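Local atomic coordinates of thymidylate synthase 1 (Bacillus subtilis, PDB entry 1BKP), a protein that catalyses the reductive methylation of dUMP to dTMP, using 5,10-methylenetetrahydrofolate as both methyl donor and reductant and releasing dihydrofolate. Residues S181-L186 against H221-H226. Residues are numbered along the deposited sequence; the frame is centred on the assembly and turned at random.
Sequences SNDMAL and HVYTRH
His-221 lies across the backbone of Asn-182 and Asp-183 where the two parallel strands of a beta-alpha-beta unit, 172-183 and 209-223, end side by side. Two nearly straight bonds close the pairing: His-221 N to Asn-182 O at 3.2 Å and Met-184 N to His-221 O at 2.9 Å. This is the tight part. CG of His-221 stands between the backbone N and the carbonyl carbon (chi1 54°), which brings the imidazole over Asn-182 O, near the ring centre, while Ser-181 OG meets its edge in plane, taking a weak bond from NE2. On the side facing helix 3-17, Met-184 CB packs on Val-222 CG1 at 3.7 Å, and Ile-14 touches both side chains. Beyond Met-184 the chains part and the packing thins: Leu-186, exposed, merely lays CD1 against His-226 CE1. Residues 181-183 and 221-223 probably serve a dUMP site shared between subunits; Arg-140 of the second subunit, another predicted ligand, packs on Ser-181, His-221 and Tyr-223. Asp-183 OD1 forms an Asx motif, accepting from Leu-186 N above the carboxylate plane. His-226 NE2 bonds to Glu-275 O. One water joins the segments, donating to Asp-183 OD1, accepting from Tyr-223 N and hydrogen-bonded to His-226 ND1 at 2.7 Å, in the ring plane.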
loop_
_atom_site.group_PDB
_atom_site.type_symbol
_atom_site.label_atom_id
_atom_site.label_comp_id
_atom_site.label_asym_id
_atom_site.label_seq_id
_atom_site.Cartn_x
_atom_site.Cartn_y
_atom_site.Cartn_z
ATOM N N SER A 181 2.391 2.977 -9.357
ATOM C CA SER A 181 3.372 3.266 -10.390
ATOM C C SER A 181 3.538 4.797 -10.457
ATOM O O SER A 181 2.587 5.478 -10.134
ATOM C CB SER A 181 2.774 2.841 -11.770
ATOM O OG SER A 181 3.819 3.054 -12.657
ATOM N N ASN A 182 4.707 5.314 -10.832
ATOM C CA ASN A 182 4.775 6.800 -11.024
ATOM C C ASN A 182 5.837 7.092 -12.054
ATOM O O ASN A 182 6.989 6.585 -11.972
ATOM C CB ASN A 182 5.247 7.464 -9.728
ATOM C CG ASN A 182 4.312 8.583 -9.154
ATOM O OD1 ASN A 182 4.748 9.254 -8.289
ATOM N ND2 ASN A 182 3.071 8.741 -9.612
ATOM N N ASP A 183 5.490 7.918 -13.037
ATOM C CA ASP A 183 6.479 8.416 -14.011
ATOM C C ASP A 183 7.185 9.439 -13.115
ATOM O O ASP A 183 6.554 10.460 -12.710
ATOM C CB ASP A 183 5.689 9.120 -15.137
ATOM C CG ASP A 183 6.570 9.901 -16.082
ATOM O OD1 ASP A 183 7.717 10.242 -15.756
ATOM O OD2 ASP A 183 6.133 10.079 -17.223
ATOM N N MET A 184 8.449 9.164 -12.753
ATOM C CA MET A 184 9.189 10.041 -11.861
ATOM C C MET A 184 9.468 11.435 -12.342
ATOM O O MET A 184 9.612 12.326 -11.517
ATOM C CB MET A 184 10.493 9.393 -11.405
ATOM C CG MET A 184 10.199 8.061 -10.627
ATOM S SD MET A 184 9.172 8.334 -9.167
ATOM C CE MET A 184 10.329 9.157 -8.143
ATOM N N ALA A 185 9.539 11.612 -13.668
ATOM C CA ALA A 185 9.835 12.921 -14.230
ATOM C C ALA A 185 8.643 13.812 -14.232
ATOM O O ALA A 185 8.752 14.927 -13.824
ATOM C CB ALA A 185 10.363 12.792 -15.702
ATOM N N LEU A 186 7.536 13.323 -14.781
ATOM C CA LEU A 186 6.334 14.105 -14.930
ATOM C C LEU A 186 5.250 13.937 -13.840
ATOM O O LEU A 186 4.643 14.876 -13.438
ATOM C CB LEU A 186 5.733 13.772 -16.276
ATOM C CG LEU A 186 6.748 14.137 -17.415
ATOM C CD1 LEU A 186 6.303 13.478 -18.694
ATOM C CD2 LEU A 186 6.814 15.665 -17.612
ATOM N N HIS A 221 9.490 4.579 -12.437
ATOM C CA HIS A 221 10.135 4.589 -13.787
ATOM C C HIS A 221 10.395 5.910 -14.412
ATOM O O HIS A 221 9.775 6.894 -14.027
ATOM C CB HIS A 221 9.312 3.742 -14.741
ATOM C CG HIS A 221 7.855 4.142 -14.810
ATOM N ND1 HIS A 221 7.385 5.096 -15.671
ATOM C CD2 HIS A 221 6.762 3.669 -14.162
ATOM C CE1 HIS A 221 6.070 5.198 -15.580
ATOM N NE2 HIS A 221 5.661 4.339 -14.662
ATOM N N VAL A 222 11.422 5.951 -15.293
ATOM C CA VAL A 222 11.682 7.171 -16.041
ATOM C C VAL A 222 11.910 6.793 -17.503
ATOM O O VAL A 222 12.524 5.746 -17.810
ATOM C CB VAL A 222 12.844 8.042 -15.540
ATOM C CG1 VAL A 222 12.779 8.377 -14.112
ATOM C CG2 VAL A 222 14.130 7.499 -15.868
ATOM N N TYR A 223 11.275 7.529 -18.410
ATOM C CA TYR A 223 11.460 7.282 -19.860
ATOM C C TYR A 223 12.851 7.679 -20.239
ATOM O O TYR A 223 13.331 8.717 -19.766
ATOM C CB TYR A 223 10.447 8.006 -20.702
ATOM C CG TYR A 223 9.062 7.428 -20.546
ATOM C CD1 TYR A 223 8.251 7.791 -19.494
ATOM C CD2 TYR A 223 8.601 6.430 -21.432
ATOM C CE1 TYR A 223 7.012 7.164 -19.282
ATOM C CE2 TYR A 223 7.365 5.796 -21.268
ATOM C CZ TYR A 223 6.586 6.168 -20.177
ATOM O OH TYR A 223 5.435 5.462 -19.948
ATOM N N THR A 224 13.528 6.859 -21.062
ATOM C CA THR A 224 14.946 7.142 -21.379
ATOM C C THR A 224 15.222 8.519 -21.937
ATOM O O THR A 224 16.202 9.090 -21.581
ATOM C CB THR A 224 15.558 6.069 -22.403
ATOM O OG1 THR A 224 14.692 6.019 -23.561
ATOM C CG2 THR A 224 15.612 4.672 -21.694
ATOM N N ARG A 225 14.362 9.053 -22.783
ATOM C CA ARG A 225 14.643 10.426 -23.301
ATOM C C ARG A 225 14.460 11.505 -22.290
ATOM O O ARG A 225 14.658 12.700 -22.606
ATOM C CB ARG A 225 13.778 10.748 -24.512
ATOM C CG ARG A 225 14.116 9.886 -25.694
ATOM C CD ARG A 225 13.176 10.225 -26.891
ATOM N NE ARG A 225 13.503 9.421 -28.057
ATOM C CZ ARG A 225 12.899 9.520 -29.248
ATOM N NH1 ARG A 225 11.920 10.398 -29.475
ATOM N NH2 ARG A 225 13.283 8.706 -30.220
ATOM N N HIS A 226 13.965 11.157 -21.092
ATOM C CA HIS A 226 13.833 12.220 -20.091
ATOM C C HIS A 226 15.090 12.352 -19.277
ATOM O O HIS A 226 15.242 13.301 -18.555
ATOM C CB HIS A 226 12.617 11.981 -19.182
ATOM C CG HIS A 226 11.331 12.146 -19.899
ATOM N ND1 HIS A 226 10.154 11.612 -19.456
ATOM C CD2 HIS A 226 11.061 12.713 -21.106
ATOM C CE1 HIS A 226 9.189 11.832 -20.352
ATOM N NE2 HIS A 226 9.713 12.506 -21.363
HETATM O O HOH W 1 9.865 9.803 -17.415
#